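Local coordinates for protein sulfate transporter/antisigma-factor antagonist STAS (Planctomyces limnophilus, PDB 3T6O) that probably acts as an anti-sigma factor antagonist, a single STAS domain of the kind that relieves inhibition of a sigma factor, at residues A[30-42]-A[64-76]. Sequence-based numbering, arbitrary orientation.
Sequences TEVEQIASTFLAA and SFIELLVRGWKRI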
# COMPACT_ATOMS: atom_id res chain seq x y z
N THR A 30 -8.15 -10.45 -10.43
CA THR A 30 -7.76 -11.05 -11.69
C THR A 30 -7.98 -10.14 -12.87
O THR A 30 -7.11 -10.06 -13.74
CB THR A 30 -8.57 -12.35 -11.95
OG1 THR A 30 -8.29 -13.28 -10.91
CG2 THR A 30 -8.16 -13.00 -13.28
N GLU A 31 -9.14 -9.50 -12.93
CA GLU A 31 -9.44 -8.56 -14.00
C GLU A 31 -8.56 -7.32 -13.92
O GLU A 31 -8.11 -6.77 -14.95
CB GLU A 31 -10.91 -8.14 -13.98
CG GLU A 31 -11.90 -9.27 -14.34
CD GLU A 31 -12.15 -10.22 -13.19
OE1 GLU A 31 -11.84 -9.88 -12.03
OE2 GLU A 31 -12.63 -11.34 -13.44
N VAL A 32 -8.26 -6.88 -12.69
CA VAL A 32 -7.46 -5.69 -12.52
C VAL A 32 -6.05 -5.96 -13.06
O VAL A 32 -5.50 -5.11 -13.75
CB VAL A 32 -7.46 -5.18 -11.06
CG1 VAL A 32 -6.40 -4.12 -10.87
CG2 VAL A 32 -8.84 -4.64 -10.68
N GLU A 33 -5.51 -7.16 -12.83
CA GLU A 33 -4.18 -7.51 -13.40
C GLU A 33 -4.23 -7.52 -14.90
O GLU A 33 -3.24 -7.18 -15.54
CB GLU A 33 -3.63 -8.88 -13.01
CG GLU A 33 -2.17 -9.18 -13.65
CD GLU A 33 -2.13 -9.92 -15.04
OE1 GLU A 33 -3.14 -10.55 -15.42
OE2 GLU A 33 -1.07 -9.88 -15.74
N GLN A 34 -5.34 -7.95 -15.47
CA GLN A 34 -5.44 -8.05 -16.93
C GLN A 34 -5.36 -6.69 -17.59
O GLN A 34 -4.85 -6.58 -18.66
CB GLN A 34 -6.75 -8.69 -17.39
CG GLN A 34 -6.86 -10.19 -17.24
CD GLN A 34 -8.26 -10.67 -17.69
OE1 GLN A 34 -8.68 -10.46 -18.84
NE2 GLN A 34 -9.00 -11.28 -16.77
N ILE A 35 -5.90 -5.66 -16.95
CA ILE A 35 -6.08 -4.37 -17.60
C ILE A 35 -5.06 -3.32 -17.18
O ILE A 35 -5.01 -2.24 -17.77
CB ILE A 35 -7.50 -3.80 -17.35
CG1 ILE A 35 -7.69 -3.37 -15.89
CG2 ILE A 35 -8.56 -4.82 -17.77
CD1 ILE A 35 -9.10 -2.77 -15.58
N ALA A 36 -4.24 -3.64 -16.17
CA ALA A 36 -3.38 -2.64 -15.50
C ALA A 36 -2.43 -2.00 -16.46
O ALA A 36 -2.29 -0.77 -16.49
CB ALA A 36 -2.60 -3.27 -14.34
N SER A 37 -1.82 -2.83 -17.30
CA SER A 37 -0.83 -2.39 -18.25
C SER A 37 -1.36 -1.41 -19.33
O SER A 37 -0.79 -0.34 -19.57
CB SER A 37 -0.16 -3.63 -18.86
OG SER A 37 0.68 -3.24 -19.91
N THR A 38 -2.47 -1.76 -19.95
CA THR A 38 -3.10 -0.87 -20.92
C THR A 38 -3.56 0.42 -20.22
O THR A 38 -3.34 1.50 -20.71
CB THR A 38 -4.26 -1.62 -21.64
OG1 THR A 38 -3.69 -2.75 -22.28
CG2 THR A 38 -4.94 -0.79 -22.72
N PHE A 39 -4.16 0.28 -19.04
CA PHE A 39 -4.63 1.41 -18.31
C PHE A 39 -3.52 2.41 -17.97
O PHE A 39 -3.63 3.63 -18.24
CB PHE A 39 -5.33 0.92 -17.06
CG PHE A 39 -5.77 2.01 -16.16
CD1 PHE A 39 -6.89 2.77 -16.48
CD2 PHE A 39 -5.09 2.30 -14.99
CE1 PHE A 39 -7.31 3.81 -15.64
CE2 PHE A 39 -5.51 3.33 -14.15
CZ PHE A 39 -6.60 4.10 -14.48
N LEU A 40 -2.44 1.89 -17.37
CA LEU A 40 -1.36 2.77 -16.94
C LEU A 40 -0.65 3.38 -18.15
O LEU A 40 -0.27 4.54 -18.12
CB LEU A 40 -0.38 2.05 -15.99
CG LEU A 40 -0.94 1.65 -14.61
CD1 LEU A 40 0.11 0.93 -13.83
CD2 LEU A 40 -1.42 2.86 -13.83
N ALA A 41 -0.53 2.65 -19.25
CA ALA A 41 0.13 3.22 -20.44
C ALA A 41 -0.73 4.34 -21.04
O ALA A 41 -0.19 5.27 -21.59
CB ALA A 41 0.48 2.11 -21.52
N ALA A 42 -2.05 4.29 -20.86
CA ALA A 42 -2.95 5.35 -21.32
C ALA A 42 -2.88 6.64 -20.46
O ALA A 42 -3.55 7.60 -20.75
CB ALA A 42 -4.41 4.84 -21.34
N SER A 64 -9.20 -3.60 -5.18
CA SER A 64 -8.16 -3.82 -6.19
C SER A 64 -8.31 -2.82 -7.33
O SER A 64 -7.35 -2.24 -7.79
CB SER A 64 -8.28 -5.19 -6.85
OG SER A 64 -8.15 -6.18 -5.92
N PHE A 65 -9.55 -2.61 -7.76
CA PHE A 65 -9.80 -1.69 -8.84
C PHE A 65 -9.64 -0.25 -8.40
O PHE A 65 -9.08 0.55 -9.14
CB PHE A 65 -11.17 -1.92 -9.42
CG PHE A 65 -11.49 -1.03 -10.60
CD1 PHE A 65 -10.75 -1.10 -11.77
CD2 PHE A 65 -12.51 -0.11 -10.52
CE1 PHE A 65 -11.09 -0.27 -12.87
CE2 PHE A 65 -12.85 0.71 -11.59
CZ PHE A 65 -12.13 0.62 -12.78
N ILE A 66 -10.08 0.09 -7.20
CA ILE A 66 -9.90 1.45 -6.73
C ILE A 66 -8.41 1.77 -6.64
O ILE A 66 -8.00 2.87 -6.97
CB ILE A 66 -10.59 1.72 -5.38
CG1 ILE A 66 -12.11 1.65 -5.55
CG2 ILE A 66 -10.23 3.12 -4.86
CD1 ILE A 66 -12.87 1.97 -4.24
N GLU A 67 -7.64 0.80 -6.17
CA GLU A 67 -6.19 0.92 -6.11
C GLU A 67 -5.58 1.19 -7.49
O GLU A 67 -4.73 2.08 -7.63
CB GLU A 67 -5.56 -0.35 -5.54
CG GLU A 67 -5.63 -0.44 -4.07
CD GLU A 67 -5.11 -1.80 -3.53
OE1 GLU A 67 -4.53 -2.61 -4.34
OE2 GLU A 67 -5.30 -2.02 -2.32
N LEU A 68 -6.01 0.45 -8.50
CA LEU A 68 -5.52 0.76 -9.87
C LEU A 68 -5.84 2.18 -10.29
O LEU A 68 -4.99 2.87 -10.82
CB LEU A 68 -6.11 -0.19 -10.91
CG LEU A 68 -5.58 -0.04 -12.36
CD1 LEU A 68 -4.05 -0.18 -12.46
CD2 LEU A 68 -6.27 -1.09 -13.21
N LEU A 69 -7.08 2.60 -10.08
CA LEU A 69 -7.51 3.95 -10.46
C LEU A 69 -6.62 5.03 -9.81
O LEU A 69 -6.23 6.04 -10.45
CB LEU A 69 -8.98 4.14 -10.15
CG LEU A 69 -10.11 3.44 -10.95
CD1 LEU A 69 -11.49 3.98 -10.55
CD2 LEU A 69 -9.95 3.57 -12.42
N VAL A 70 -6.23 4.78 -8.56
CA VAL A 70 -5.40 5.70 -7.77
C VAL A 70 -4.01 5.77 -8.42
O VAL A 70 -3.42 6.83 -8.50
CB VAL A 70 -5.38 5.29 -6.29
CG1 VAL A 70 -4.28 5.99 -5.50
CG2 VAL A 70 -6.79 5.57 -5.61
N ARG A 71 -3.52 4.64 -8.92
CA ARG A 71 -2.24 4.63 -9.62
C ARG A 71 -2.29 5.47 -10.87
O ARG A 71 -1.32 6.16 -11.21
CB ARG A 71 -1.77 3.21 -9.97
CG ARG A 71 -1.50 2.35 -8.78
CD ARG A 71 -1.20 0.90 -9.21
NE ARG A 71 0.07 0.84 -9.88
CZ ARG A 71 0.52 -0.17 -10.62
NH1 ARG A 71 -0.23 -1.25 -10.81
NH2 ARG A 71 1.74 -0.10 -11.14
N GLY A 72 -3.39 5.38 -11.59
CA GLY A 72 -3.60 6.18 -12.80
C GLY A 72 -3.67 7.65 -12.41
O GLY A 72 -2.98 8.49 -12.97
N TRP A 73 -4.48 7.94 -11.41
CA TRP A 73 -4.66 9.31 -10.98
C TRP A 73 -3.34 9.96 -10.54
O TRP A 73 -3.10 11.12 -10.88
CB TRP A 73 -5.74 9.39 -9.89
CG TRP A 73 -5.78 10.69 -9.14
CD1 TRP A 73 -6.23 11.90 -9.59
CD2 TRP A 73 -5.35 10.88 -7.81
NE1 TRP A 73 -6.10 12.85 -8.61
CE2 TRP A 73 -5.54 12.25 -7.50
CE3 TRP A 73 -4.77 10.04 -6.86
CZ2 TRP A 73 -5.19 12.79 -6.27
CZ3 TRP A 73 -4.42 10.58 -5.62
CH2 TRP A 73 -4.64 11.94 -5.33
N LYS A 74 -2.49 9.22 -9.80
CA LYS A 74 -1.20 9.76 -9.34
C LYS A 74 -0.27 10.14 -10.51
O LYS A 74 0.58 11.04 -10.39
CB LYS A 74 -0.47 8.75 -8.41
CG LYS A 74 -1.11 8.59 -7.05
CD LYS A 74 -0.31 7.66 -6.14
CE LYS A 74 -1.12 7.38 -4.87
NZ LYS A 74 -0.54 6.41 -3.89
N ARG A 75 -0.42 9.43 -11.61
CA ARG A 75 0.36 9.72 -12.79
C ARG A 75 -0.07 11.02 -13.44
O ARG A 75 0.76 11.72 -14.02
CB ARG A 75 0.31 8.56 -13.81
CG ARG A 75 1.32 7.48 -13.47
CD ARG A 75 0.91 6.15 -14.01
NE ARG A 75 1.92 5.13 -13.81
CZ ARG A 75 2.11 4.48 -12.66
NH1 ARG A 75 1.36 4.74 -11.61
NH2 ARG A 75 3.03 3.55 -12.59
N ILE A 76 -1.34 11.36 -13.37
CA ILE A 76 -1.76 12.60 -14.01
C ILE A 76 -2.00 13.79 -13.06
O ILE A 76 -2.05 14.92 -13.53
CB ILE A 76 -2.95 12.36 -14.92
CG1 ILE A 76 -4.23 12.35 -14.16
CG2 ILE A 76 -2.84 11.01 -15.78
CD1 ILE A 76 -5.35 12.31 -15.12
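Leu68 and Leu40 show how two nearly parallel helices interlock, each serving as a knob in a hole of the other helix. Leu68 enters among Val32, Ala36, Phe39 and Leu40. Its CG, anti to the backbone N (chi1 -175°), is carried to the Phe39 ring, and the branch there parts the two methyls: Leu68 CD2 lies 3.8 Å from both Val32 CG1 and Ile35 CG1, whereas Leu68 CD1 reaches Ala36 CB and the Phe39 ring. The Phe39 side chain and Leu68 run alongside each other head to tail, CD2 of Phe39 3.6 Å from CG of Leu68, and the far end of the ring runs on to Leu69 CD2. Phe39 CZ is also 4.0 Å from Gly72 CA, the ring lying directly against the bare glycine backbone. At the N-terminal end, Val32 CG2 meets Phe65 at the ring edge and presses on its backbone, 3.6 Å from Phe65 CA.

Leu40, the reciprocal knob, sits among Leu68, Arg71, Gly72 and Arg75. Its two methyls each lie over a guanidinium: Leu40 CD1 is 3.3 Å from Arg71 NH2, and Leu40 CD2 is 4.0 Å from Arg75 NH1, each off-centre over the group. Arg75 NH1 also donates a hydrogen bond to Arg71 O at 3.1 Å, a donor above the carbonyl plane, with the acceptor close to the plane of the Arg75 guanidinium, which probably helps hold that plane against Leu40. Further out, Glu95 of a third subunit forms salt bridges with both arginines. Beneath, Phe39 and Leu69 rest on Ile53 of strand 50-54, where the pair packs on the sheet of the STAS fold.

No hydrogen bond joins helix 30-41 to helix 64-76, and their axes are inclined by only 18°. Cohesion between them therefore comes from apolar interlocking, while the arginines lend Leu40 their flat faces and direct their charge to a neighbouring subunit.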